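Local coordinates for probable GGDEF family protein (Chromobacterium violaceum, PDB 3NJA), which is of unknown function but, as the PAS domain of a GGDEF family protein, probably acts as a sensory module regulating cyclic di-GMP synthesis, at residues N100-Q103 with Q109-H112; E83-I86 with Q92-E95; A53-V58 with A64-E69; G19-H24 with G28-S33. All coordinates share one frame; numbering follows the deposited sequence.

Contact 1 of 4, residues N100-Q103 with Q109-H112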
loop_
_atom_site.group_PDB
_atom_site.type_symbol
_atom_site.label_atom_id
_atom_site.label_comp_id
_atom_site.label_asym_id
_atom_site.label_seq_id
_atom_site.Cartn_x
_atom_site.Cartn_y
_atom_site.Cartn_z
ATOM N N ASN B 100 1.467 -12.575 -0.258
ATOM C CA ASN B 100 0.661 -12.724 -1.462
ATOM C C ASN B 100 1.034 -11.717 -2.512
ATOM O O ASN B 100 1.282 -10.556 -2.204
ATOM C CB ASN B 100 -0.821 -12.594 -1.149
ATOM C CG ASN B 100 -1.304 -13.692 -0.223
ATOM O OD1 ASN B 100 -2.044 -14.591 -0.636
ATOM N ND2 ASN B 100 -0.852 -13.645 1.033
ATOM N N HIS B 101 1.079 -12.196 -3.749
ATOM C CA HIS B 101 1.324 -11.383 -4.920
ATOM C C HIS B 101 0.189 -11.658 -5.886
ATOM O O HIS B 101 -0.188 -12.807 -6.083
ATOM C CB HIS B 101 2.637 -11.802 -5.562
ATOM C CG HIS B 101 3.839 -11.491 -4.730
ATOM N ND1 HIS B 101 4.574 -10.337 -4.886
ATOM C CD2 HIS B 101 4.435 -12.183 -3.730
ATOM C CE1 HIS B 101 5.574 -10.329 -4.024
ATOM N NE2 HIS B 101 5.515 -11.440 -3.312
ATOM N N ILE B 102 -0.367 -10.611 -6.484
ATOM C CA ILE B 102 -1.448 -10.792 -7.440
ATOM C C ILE B 102 -0.943 -10.636 -8.865
ATOM O O ILE B 102 -0.060 -9.833 -9.128
ATOM C CB ILE B 102 -2.544 -9.762 -7.216
ATOM C CG1 ILE B 102 -2.787 -9.597 -5.718
ATOM C CG2 ILE B 102 -3.809 -10.138 -7.996
ATOM C CD1 ILE B 102 -3.923 -8.669 -5.392
ATOM N N GLN B 103 -1.508 -11.403 -9.784
ATOM C CA GLN B 103 -1.110 -11.329 -11.179
ATOM C C GLN B 103 -2.365 -11.286 -12.029
ATOM O O GLN B 103 -3.123 -12.268 -12.098
ATOM C CB GLN B 103 -0.210 -12.510 -11.560
ATOM C CG GLN B 103 -0.737 -13.404 -12.684
ATOM C CD GLN B 103 0.153 -13.383 -13.919
ATOM O OE1 GLN B 103 -0.196 -13.947 -14.960
ATOM N NE2 GLN B 103 1.307 -12.728 -13.810
ATOM N N GLN B 109 -9.043 -9.005 -14.280
ATOM C CA GLN B 109 -9.262 -10.353 -13.785
ATOM C C GLN B 109 -7.984 -10.943 -13.217
ATOM O O GLN B 109 -6.931 -10.909 -13.865
ATOM C CB GLN B 109 -9.731 -11.236 -14.931
ATOM C CG GLN B 109 -10.655 -12.344 -14.510
ATOM C CD GLN B 109 -11.850 -12.436 -15.429
ATOM O OE1 GLN B 109 -12.805 -13.164 -15.155
ATOM N NE2 GLN B 109 -11.808 -11.683 -16.532
ATOM N N VAL B 110 -8.062 -11.501 -12.014
ATOM C CA VAL B 110 -6.860 -12.076 -11.428
ATOM C C VAL B 110 -6.605 -13.470 -11.978
ATOM O O VAL B 110 -7.441 -14.360 -11.866
ATOM C CB VAL B 110 -6.873 -12.063 -9.894
ATOM C CG1 VAL B 110 -8.307 -11.997 -9.373
ATOM C CG2 VAL B 110 -6.105 -13.269 -9.358
ATOM N N ASP B 111 -5.444 -13.632 -12.601
ATOM C CA ASP B 111 -5.063 -14.889 -13.226
ATOM C C ASP B 111 -4.519 -15.868 -12.184
ATOM O O ASP B 111 -4.984 -16.995 -12.075
ATOM C CB ASP B 111 -4.015 -14.631 -14.310
ATOM C CG ASP B 111 -3.760 -15.848 -15.176
ATOM O OD1 ASP B 111 -2.598 -16.302 -15.230
ATOM O OD2 ASP B 111 -4.720 -16.351 -15.801
ATOM N N HIS B 112 -3.524 -15.415 -11.430
ATOM C CA HIS B 112 -2.913 -16.205 -10.382
ATOM C C HIS B 112 -2.606 -15.321 -9.197
ATOM O O HIS B 112 -2.345 -14.128 -9.346
ATOM C CB HIS B 112 -1.589 -16.802 -10.856
ATOM C CG HIS B 112 -1.737 -17.870 -11.892
ATOM N ND1 HIS B 112 -1.674 -17.608 -13.244
ATOM C CD2 HIS B 112 -1.931 -19.206 -11.773
ATOM C CE1 HIS B 112 -1.832 -18.738 -13.915
ATOM N NE2 HIS B 112 -1.990 -19.721 -13.046
#

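Contact 2 of 4, residues E83-I86 with Q92-E95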
loop_
_atom_site.group_PDB
_atom_site.type_symbol
_atom_site.label_atom_id
_atom_site.label_comp_id
_atom_site.label_asym_id
_atom_site.label_seq_id
_atom_site.Cartn_x
_atom_site.Cartn_y
_atom_site.Cartn_z
ATOM N N GLU B 83 -1.564 -13.366 8.260
ATOM C CA GLU B 83 -1.194 -14.295 9.325
ATOM C C GLU B 83 -2.390 -15.158 9.667
ATOM O O GLU B 83 -3.525 -14.691 9.675
ATOM C CB GLU B 83 -0.775 -13.551 10.585
ATOM C CG GLU B 83 0.573 -12.895 10.537
ATOM C CD GLU B 83 1.170 -12.778 11.926
ATOM O OE1 GLU B 83 0.872 -13.655 12.775
ATOM O OE2 GLU B 83 1.937 -11.822 12.173
ATOM N N TYR B 84 -2.135 -16.416 9.966
ATOM C CA TYR B 84 -3.195 -17.308 10.384
ATOM C C TYR B 84 -2.594 -18.623 10.861
ATOM O O TYR B 84 -1.504 -19.027 10.427
ATOM C CB TYR B 84 -4.163 -17.559 9.226
ATOM C CG TYR B 84 -3.494 -18.199 8.029
ATOM C CD1 TYR B 84 -3.304 -19.577 7.966
ATOM C CD2 TYR B 84 -3.037 -17.425 6.967
ATOM C CE1 TYR B 84 -2.686 -20.159 6.875
ATOM C CE2 TYR B 84 -2.422 -18.001 5.875
ATOM C CZ TYR B 84 -2.247 -19.365 5.835
ATOM O OH TYR B 84 -1.631 -19.933 4.747
ATOM N N ARG B 85 -3.307 -19.287 11.765
ATOM C CA ARG B 85 -2.892 -20.587 12.230
ATOM C C ARG B 85 -3.397 -21.638 11.255
ATOM O O ARG B 85 -4.458 -21.479 10.636
ATOM C CB ARG B 85 -3.468 -20.856 13.615
ATOM C CG ARG B 85 -3.014 -19.878 14.672
ATOM C CD ARG B 85 -3.876 -20.000 15.901
ATOM N NE ARG B 85 -5.164 -19.339 15.734
ATOM C CZ ARG B 85 -6.192 -19.484 16.564
ATOM N NH1 ARG B 85 -6.093 -20.295 17.620
ATOM N NH2 ARG B 85 -7.321 -18.830 16.329
ATOM N N ILE B 86 -2.622 -22.705 11.099
ATOM C CA ILE B 86 -3.118 -23.891 10.437
ATOM C C ILE B 86 -3.125 -25.004 11.463
ATOM O O ILE B 86 -2.572 -24.871 12.563
ATOM C CB ILE B 86 -2.235 -24.329 9.268
ATOM C CG1 ILE B 86 -0.780 -24.457 9.724
ATOM C CG2 ILE B 86 -2.368 -23.353 8.120
ATOM C CD1 ILE B 86 -0.081 -25.672 9.160
ATOM N N GLN B 92 -1.140 -30.921 15.323
ATOM C CA GLN B 92 -0.308 -29.794 15.765
ATOM C C GLN B 92 -0.704 -28.438 15.170
ATOM O O GLN B 92 -0.955 -28.321 13.969
ATOM C CB GLN B 92 1.173 -30.077 15.496
ATOM C CG GLN B 92 1.804 -31.022 16.510
ATOM C CD GLN B 92 1.552 -30.561 17.934
ATOM O OE1 GLN B 92 2.256 -29.691 18.455
ATOM N NE2 GLN B 92 0.527 -31.132 18.567
ATOM N N VAL B 93 -0.736 -27.416 16.020
ATOM C CA VAL B 93 -1.112 -26.062 15.607
ATOM C C VAL B 93 0.062 -25.146 15.245
ATOM O O VAL B 93 1.018 -25.008 16.007
ATOM C CB VAL B 93 -1.978 -25.380 16.678
ATOM C CG1 VAL B 93 -2.044 -23.874 16.444
ATOM C CG2 VAL B 93 -3.358 -25.982 16.654
ATOM N N ARG B 94 -0.034 -24.499 14.086
ATOM C CA ARG B 94 1.075 -23.699 13.569
ATOM C C ARG B 94 0.655 -22.294 13.178
ATOM O O ARG B 94 -0.393 -22.106 12.572
ATOM C CB ARG B 94 1.719 -24.399 12.367
ATOM C CG ARG B 94 2.516 -25.647 12.743
ATOM C CD ARG B 94 3.785 -25.263 13.490
ATOM N NE ARG B 94 4.506 -26.406 14.035
ATOM C CZ ARG B 94 5.760 -26.355 14.474
ATOM N NH1 ARG B 94 6.437 -25.223 14.419
ATOM N NH2 ARG B 94 6.345 -27.444 14.957
ATOM N N GLU B 95 1.478 -21.310 13.532
ATOM C CA GLU B 95 1.277 -19.931 13.082
ATOM C C GLU B 95 2.033 -19.640 11.784
ATOM O O GLU B 95 3.253 -19.821 11.704
ATOM C CB GLU B 95 1.714 -18.947 14.156
ATOM C CG GLU B 95 0.887 -19.025 15.413
ATOM C CD GLU B 95 1.456 -18.165 16.525
ATOM O OE1 GLU B 95 0.976 -17.019 16.712
ATOM O OE2 GLU B 95 2.390 -18.641 17.211
#

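Contact 3 of 4, residues A53-V58 with A64-E69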
loop_
_atom_site.group_PDB
_atom_site.type_symbol
_atom_site.label_atom_id
_atom_site.label_comp_id
_atom_site.label_asym_id
_atom_site.label_seq_id
_atom_site.Cartn_x
_atom_site.Cartn_y
_atom_site.Cartn_z
ATOM N N ALA B 53 -9.453 12.623 -23.682
ATOM C CA ALA B 53 -9.614 14.069 -23.569
ATOM C C ALA B 53 -8.795 14.569 -22.398
ATOM O O ALA B 53 -8.151 15.615 -22.458
ATOM C CB ALA B 53 -11.064 14.440 -23.390
ATOM N N TYR B 54 -8.818 13.795 -21.325
ATOM C CA TYR B 54 -8.074 14.139 -20.129
ATOM C C TYR B 54 -6.574 14.180 -20.440
ATOM O O TYR B 54 -5.868 15.094 -20.018
ATOM C CB TYR B 54 -8.412 13.136 -19.020
ATOM C CG TYR B 54 -7.316 12.879 -18.025
ATOM C CD1 TYR B 54 -7.064 13.775 -16.993
ATOM C CD2 TYR B 54 -6.542 11.731 -18.105
ATOM C CE1 TYR B 54 -6.060 13.542 -16.069
ATOM C CE2 TYR B 54 -5.539 11.473 -17.174
ATOM C CZ TYR B 54 -5.302 12.383 -16.161
ATOM O OH TYR B 54 -4.304 12.138 -15.243
ATOM N N PHE B 55 -6.096 13.213 -21.213
ATOM C CA PHE B 55 -4.671 13.124 -21.464
ATOM C C PHE B 55 -4.181 14.246 -22.379
ATOM O O PHE B 55 -3.044 14.675 -22.254
ATOM C CB PHE B 55 -4.306 11.745 -22.010
ATOM C CG PHE B 55 -4.040 10.736 -20.941
ATOM C CD1 PHE B 55 -2.875 10.794 -20.200
ATOM C CD2 PHE B 55 -4.958 9.731 -20.665
ATOM C CE1 PHE B 55 -2.626 9.855 -19.186
ATOM C CE2 PHE B 55 -4.715 8.788 -19.667
ATOM C CZ PHE B 55 -3.547 8.851 -18.925
ATOM N N GLN B 56 -5.049 14.712 -23.279
ATOM C CA GLN B 56 -4.762 15.870 -24.128
ATOM C C GLN B 56 -4.592 17.149 -23.306
ATOM O O GLN B 56 -4.014 18.135 -23.791
ATOM C CB GLN B 56 -5.870 16.072 -25.180
ATOM C CG GLN B 56 -6.020 14.939 -26.180
ATOM C CD GLN B 56 -4.708 14.600 -26.877
ATOM O OE1 GLN B 56 -4.396 13.425 -27.084
ATOM N NE2 GLN B 56 -3.927 15.629 -27.234
ATOM N N ARG B 57 -5.096 17.131 -22.068
ATOM C CA ARG B 57 -5.025 18.305 -21.187
ATOM C C ARG B 57 -3.877 18.186 -20.189
ATOM O O ARG B 57 -3.597 19.110 -19.417
ATOM C CB ARG B 57 -6.353 18.533 -20.456
ATOM C CG ARG B 57 -7.484 19.064 -21.344
ATOM C CD ARG B 57 -7.502 20.591 -21.368
ATOM N NE ARG B 57 -7.136 21.144 -22.670
ATOM C CZ ARG B 57 -6.674 22.380 -22.862
ATOM N NH1 ARG B 57 -6.510 23.199 -21.832
ATOM N NH2 ARG B 57 -6.370 22.795 -24.086
ATOM N N VAL B 58 -3.205 17.041 -20.225
ATOM C CA VAL B 58 -2.110 16.756 -19.310
ATOM C C VAL B 58 -0.794 17.131 -19.961
ATOM O O VAL B 58 -0.567 16.790 -21.118
ATOM C CB VAL B 58 -2.051 15.252 -18.967
ATOM C CG1 VAL B 58 -0.818 14.951 -18.125
ATOM C CG2 VAL B 58 -3.318 14.809 -18.237
ATOM N N ALA B 64 3.173 9.817 -20.309
ATOM C CA ALA B 64 3.616 8.436 -20.273
ATOM C C ALA B 64 3.738 7.981 -18.823
ATOM O O ALA B 64 3.219 6.928 -18.446
ATOM C CB ALA B 64 4.936 8.279 -20.998
ATOM N N ARG B 65 4.414 8.797 -18.017
ATOM C CA ARG B 65 4.638 8.500 -16.611
ATOM C C ARG B 65 3.328 8.143 -15.921
ATOM O O ARG B 65 3.193 7.079 -15.316
ATOM C CB ARG B 65 5.252 9.708 -15.914
ATOM C CG ARG B 65 6.143 9.355 -14.714
ATOM C CD ARG B 65 6.354 10.575 -13.820
ATOM N NE ARG B 65 5.170 10.777 -12.995
ATOM C CZ ARG B 65 4.553 11.940 -12.814
ATOM N NH1 ARG B 65 3.481 11.996 -12.035
ATOM N NH2 ARG B 65 4.998 13.041 -13.404
ATOM N N VAL B 66 2.369 9.055 -16.020
ATOM C CA VAL B 66 1.061 8.876 -15.421
ATOM C C VAL B 66 0.405 7.588 -15.914
ATOM O O VAL B 66 -0.083 6.778 -15.114
ATOM C CB VAL B 66 0.166 10.074 -15.731
ATOM C CG1 VAL B 66 -1.288 9.709 -15.551
ATOM C CG2 VAL B 66 0.563 11.267 -14.858
ATOM N N ARG B 67 0.407 7.375 -17.227
ATOM C CA ARG B 67 -0.139 6.128 -17.745
ATOM C C ARG B 67 0.463 4.922 -17.035
ATOM O O ARG B 67 -0.264 4.032 -16.600
ATOM C CB ARG B 67 0.016 6.012 -19.259
ATOM C CG ARG B 67 -1.173 6.619 -19.996
ATOM C CD ARG B 67 -1.176 6.292 -21.474
ATOM N NE ARG B 67 -1.986 7.255 -22.227
ATOM C CZ ARG B 67 -1.503 8.355 -22.806
ATOM N NH1 ARG B 67 -0.203 8.639 -22.741
ATOM N NH2 ARG B 67 -2.323 9.173 -23.452
ATOM N N ARG B 68 1.783 4.906 -16.904
ATOM C CA ARG B 68 2.454 3.801 -16.243
ATOM C C ARG B 68 2.077 3.691 -14.764
ATOM O O ARG B 68 1.878 2.595 -14.262
ATOM C CB ARG B 68 3.967 3.910 -16.394
ATOM C CG ARG B 68 4.470 3.552 -17.766
ATOM C CD ARG B 68 5.985 3.712 -17.853
ATOM N NE ARG B 68 6.465 5.005 -17.359
ATOM C CZ ARG B 68 6.956 5.974 -18.133
ATOM N NH1 ARG B 68 7.020 5.805 -19.447
ATOM N NH2 ARG B 68 7.394 7.113 -17.596
ATOM N N GLU B 69 1.978 4.822 -14.074
ATOM C CA GLU B 69 1.686 4.799 -12.645
ATOM C C GLU B 69 0.276 4.307 -12.375
ATOM O O GLU B 69 0.035 3.617 -11.380
ATOM C CB GLU B 69 1.907 6.173 -12.012
ATOM C CG GLU B 69 3.379 6.608 -11.989
ATOM C CD GLU B 69 3.606 7.931 -11.260
ATOM O OE1 GLU B 69 4.777 8.366 -11.157
ATOM O OE2 GLU B 69 2.612 8.536 -10.794
#

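Contact 4 of 4, residues G19-H24 with G28-S33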
loop_
_atom_site.group_PDB
_atom_site.type_symbol
_atom_site.label_atom_id
_atom_site.label_comp_id
_atom_site.label_asym_id
_atom_site.label_seq_id
_atom_site.Cartn_x
_atom_site.Cartn_y
_atom_site.Cartn_z
ATOM N N GLY B 19 -11.964 18.979 -6.544
ATOM C CA GLY B 19 -12.782 18.413 -7.600
ATOM C C GLY B 19 -12.926 16.917 -7.408
ATOM O O GLY B 19 -12.004 16.255 -6.916
ATOM N N SER B 20 -14.080 16.372 -7.779
ATOM C CA SER B 20 -14.240 14.919 -7.731
ATOM C C SER B 20 -14.713 14.382 -9.069
ATOM O O SER B 20 -15.420 15.067 -9.816
ATOM C CB SER B 20 -15.144 14.450 -6.566
ATOM O OG SER B 20 -16.398 15.122 -6.538
ATOM N N TRP B 21 -14.317 13.144 -9.354
ATOM C CA TRP B 21 -14.465 12.578 -10.688
ATOM C C TRP B 21 -14.665 11.066 -10.658
ATOM O O TRP B 21 -14.137 10.376 -9.788
ATOM C CB TRP B 21 -13.205 12.879 -11.505
ATOM C CG TRP B 21 -11.986 12.293 -10.855
ATOM C CD1 TRP B 21 -11.161 12.903 -9.953
ATOM C CD2 TRP B 21 -11.481 10.960 -11.023
ATOM N NE1 TRP B 21 -10.160 12.036 -9.563
ATOM C CE2 TRP B 21 -10.337 10.838 -10.203
ATOM C CE3 TRP B 21 -11.879 9.863 -11.797
ATOM C CZ2 TRP B 21 -9.588 9.669 -10.139
ATOM C CZ3 TRP B 21 -11.136 8.702 -11.732
ATOM C CH2 TRP B 21 -10.004 8.612 -10.906
ATOM N N VAL B 22 -15.385 10.556 -11.652
ATOM C CA VAL B 22 -15.544 9.117 -11.834
ATOM C C VAL B 22 -15.227 8.697 -13.267
ATOM O O VAL B 22 -15.720 9.301 -14.214
ATOM C CB VAL B 22 -16.977 8.678 -11.516
ATOM C CG1 VAL B 22 -17.173 7.216 -11.901
ATOM C CG2 VAL B 22 -17.293 8.917 -10.039
ATOM N N LEU B 23 -14.404 7.663 -13.424
ATOM C CA LEU B 23 -14.122 7.114 -14.749
ATOM C C LEU B 23 -14.755 5.741 -14.952
ATOM O O LEU B 23 -14.271 4.725 -14.438
ATOM C CB LEU B 23 -12.614 7.037 -15.014
ATOM C CG LEU B 23 -12.208 6.347 -16.319
ATOM C CD1 LEU B 23 -12.630 7.174 -17.521
ATOM C CD2 LEU B 23 -10.708 6.099 -16.342
ATOM N N HIS B 24 -15.842 5.718 -15.710
ATOM C CA HIS B 24 -16.490 4.466 -16.056
ATOM C C HIS B 24 -15.647 3.678 -17.043
ATOM O O HIS B 24 -15.130 4.233 -18.005
ATOM C CB HIS B 24 -17.885 4.740 -16.593
ATOM C CG HIS B 24 -18.749 5.468 -15.616
ATOM N ND1 HIS B 24 -19.339 4.843 -14.540
ATOM C CD2 HIS B 24 -19.084 6.775 -15.523
ATOM C CE1 HIS B 24 -20.022 5.729 -13.840
ATOM N NE2 HIS B 24 -19.885 6.911 -14.414
ATOM N N GLY B 28 -16.475 4.158 -20.604
ATOM C CA GLY B 28 -15.384 5.067 -20.909
ATOM C C GLY B 28 -15.750 6.475 -20.488
ATOM O O GLY B 28 -14.925 7.388 -20.543
ATOM N N ARG B 29 -17.000 6.643 -20.061
ATOM C CA ARG B 29 -17.527 7.949 -19.686
ATOM C C ARG B 29 -16.745 8.507 -18.509
ATOM O O ARG B 29 -16.419 7.780 -17.582
ATOM C CB ARG B 29 -19.011 7.842 -19.323
ATOM C CG ARG B 29 -19.796 9.137 -19.480
ATOM C CD ARG B 29 -20.867 9.246 -18.404
ATOM N NE ARG B 29 -21.378 7.934 -18.018
ATOM C CZ ARG B 29 -22.115 7.700 -16.932
ATOM N NH1 ARG B 29 -22.534 6.468 -16.660
ATOM N NH2 ARG B 29 -22.431 8.700 -16.116
ATOM N N LEU B 30 -16.434 9.795 -18.555
ATOM C CA LEU B 30 -15.733 10.427 -17.453
ATOM C C LEU B 30 -16.591 11.529 -16.828
ATOM O O LEU B 30 -16.889 12.526 -17.479
ATOM C CB LEU B 30 -14.398 10.995 -17.936
ATOM C CG LEU B 30 -13.590 11.755 -16.878
ATOM C CD1 LEU B 30 -13.271 10.837 -15.701
ATOM C CD2 LEU B 30 -12.314 12.332 -17.459
ATOM N N GLU B 31 -16.987 11.352 -15.567
ATOM C CA GLU B 31 -17.842 12.331 -14.900
ATOM C C GLU B 31 -17.028 13.345 -14.124
ATOM O O GLU B 31 -16.227 12.986 -13.264
ATOM C CB GLU B 31 -18.835 11.652 -13.954
ATOM C CG GLU B 31 -19.725 10.605 -14.613
ATOM C CD GLU B 31 -20.781 10.024 -13.660
ATOM O OE1 GLU B 31 -20.497 9.004 -12.975
ATOM O OE2 GLU B 31 -21.901 10.586 -13.607
ATOM N N TRP B 32 -17.244 14.620 -14.422
ATOM C CA TRP B 32 -16.576 15.682 -13.687
ATOM C C TRP B 32 -17.566 16.543 -12.936
ATOM O O TRP B 32 -18.615 16.876 -13.473
ATOM C CB TRP B 32 -15.779 16.563 -14.640
ATOM C CG TRP B 32 -14.446 16.003 -14.962
ATOM C CD1 TRP B 32 -13.946 14.794 -14.570
ATOM C CD2 TRP B 32 -13.428 16.626 -15.745
ATOM N NE1 TRP B 32 -12.674 14.629 -15.059
ATOM C CE2 TRP B 32 -12.332 15.741 -15.783
ATOM C CE3 TRP B 32 -13.334 17.849 -16.412
ATOM C CZ2 TRP B 32 -11.155 16.038 -16.472
ATOM C CZ3 TRP B 32 -12.163 18.144 -17.096
ATOM C CH2 TRP B 32 -11.091 17.241 -17.123
ATOM N N SER B 33 -17.237 16.895 -11.695
ATOM C CA SER B 33 -17.970 17.949 -11.006
ATOM C C SER B 33 -17.511 19.265 -11.616
ATOM O O SER B 33 -16.400 19.349 -12.128
ATOM C CB SER B 33 -17.687 17.937 -9.503
ATOM O OG SER B 33 -16.386 18.413 -9.214
#

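Contact 1 of 4, residues N100-Q103 with Q109-H112
Gln103 meets Asp111 and His112 together, the signature of a classic beta bulge in the antiparallel hairpin of strands 93-104 and 110-119. The backbone bonds are the evidence. Gln103 O accepts two N-H groups, from Asp111 N at 2.7 Å and from His112 N at 3.2 Å, and both donors lie in the plane of that carbonyl. On the return side Gln103 N donates to His112 O at 2.9 Å. Two residues thus face one, and the local strand axes run at 121° rather than near antiparallel.

Apolar contact is slight: Ile102 CG2 touches Val110 CB and CG2, both at 4.1 Å, the two side chains crossing at a slant. With CG1 of Ile102 beside the backbone N (chi1 -42°), CG2 is left opposite that N and meets the valine.

Among polar side chains, His101 turns away from the 109-112 segment; its ND1 bonds to Asp77 and its ring stacks on Trp114. His112 continues the sheet into the second subunit, where its ring meets His24 of that chain. On the hairpin's own side, Gln103 CG packs on His112 CB at 4.0 Å, while His112 ND1 makes a weak, bent bond (116° at hydrogen) to Asp111 OD1, 2.6 Å away.

Contact 2 of 4, residues E83-I86 with Q92-E95
Ile86 sits across from Arg94, and its side chain can be traced outward from CB. CB carries CG1 in the crowded position between backbone N and carbonyl carbon (chi1 52°). That placement brings CG1 to 3.6 Å from Arg94 CB, and CD1 continues past the same atom, 3.9 Å from Arg94 CB. The other branch, CG2, turns back along its own strand to the edge of the Tyr84 ring, in the ring's plane. Ile39 of the second subunit also packs on this isoleucine.

Beneath the side chains the backbones close a reciprocal pair: Ile86 N donates to Arg94 O at 2.7 Å, and Arg94 N donates to Ile86 O at 3.0 Å. This marks Ile86 and Arg94 as a hydrogen-bonded pair in the antiparallel hairpin of strands 80-87 and 93-104, part of the PAS sheet. Next to it, Arg85 and Glu95 form a non-hydrogen-bonded pair, and Arg85 CA comes 2.9 Å from Arg94 O in a CA-H...O contact.

On the face of Arg85 and Glu95 the aliphatic stems touch, Arg85 CG to Glu95 CG at 4.1 Å, while their charged ends part company. Arg85 NE forms a salt bridge with Asp62 of the second subunit, and Glu95 OE1 pairs with Arg68 of the third subunit.

Contact 3 of 4, residues A53-V58 with A64-E69
Phe55 and Arg67 join helix 51-56 to helix 63-74 of the PAS fold through a cation-pi stack. The guanidinium lies nearly flat over one ring face: the planes are 21° apart, and Arg67 CZ stands 4.0 Å from the ring centroid, 15° off the normal. Arg67 NE stands over the middle of the Phe55 ring, and Arg67 NH2 lies beyond it above the CB end, 3.4 Å from Phe55 CG. The arginine chain runs extended from CG to NE (chi2 -169°), which lets Arg67 CG rest 3.4 Å from Phe55 CZ while the guanidinium reaches CG of the ring.

Val66 completes the first shell. Its CG1 approaches Phe55 CE1 at 3.9 Å and also meets Tyr54 OH at 3.9 Å, linking the two aromatic residues.

Behind the stack, Tyr54 CE2 lies over the opposite face of the Phe55 ring, near its centre, so arginine and tyrosine sandwich the phenylalanine. Val58 CG2 in turn rests on one face of Tyr54. Further out, Leu70 also touches Phe55, and Tyr84 of the second subunit packs on Val66. Within helix 63-74, Arg65 and Glu69, one turn apart, form a salt bridge, with Arg65 NE 3.1 Å from Glu69 OE1, which it meets from above the carboxylate plane.

Contact 4 of 4, residues G19-H24 with G28-S33
The His24 ring is held between two groups: the guanidinium of Arg29 lies on one face, planes 20° apart and centres 3.9 Å, and Val22 CG1 lies on the opposite face. At the ring edge, His24 NE2 donates to Glu31 OE1 at 2.6 Å, a His-carboxylate hydrogen bond. The oxygen is near the imidazole plane, yet is itself approached from 53° above the carboxylate plane. Glu31 CG is opposite its own carbonyl carbon (chi1 -56°) and the chain runs extended beyond it, which brings OE1 to the imidazole. Glu31 OE2 forms a salt bridge with Arg29 NH2, so the carboxylate engages both stacked partners.

Val22 and Glu31 lie on one face of the antiparallel hairpin of strands 19-24 and 30-32, at the start of the PAS fold. They form its hydrogen-bonded pair, Val22 N to Glu31 O at 3.0 Å and Glu31 N to Val22 O at 2.8 Å; His24 and Arg29 sit at the end near the turn.

The face of Trp21, Leu23, Leu30 and Trp32 is mainly apolar. Trp21 CB packs on Trp32 CD1 at 3.7 Å, and Leu23 CB on Leu30 CD1 at 3.9 Å; Phe47 stacks on the Trp32 ring. Strand 19-24 also pairs with a strand of the second subunit, and Trp21 NE1 donates to the carbonyl O of Thr116 of that subunit. At the far end Ser33 N donates to Ser20 O at 3.2 Å.

How the contacts relate
From the N terminus, contact 4 closes first, folding strand 19-24 against 30-32. Contact 3 then closes the turn between helices 51-56 and 63-74; it touches contact 4 through Tyr54 CB and Leu30 CD2, 4.3 Å apart. After helix 63-74 the chain enters the three-stranded sheet, where contact 2 closes the hairpin of strands 80-87 and 93-104, and contact 1 that of 93-104 and 110-119. All four are in series; none nests or crosses. Contacts 1 and 2 share strand 93-104, with centres about 24 Å apart, whereas contacts 2 and 3 have centres about 46 Å apart. The second subunit touches all four contacts; its strand pairing with 19-24 extends the sheet between chains.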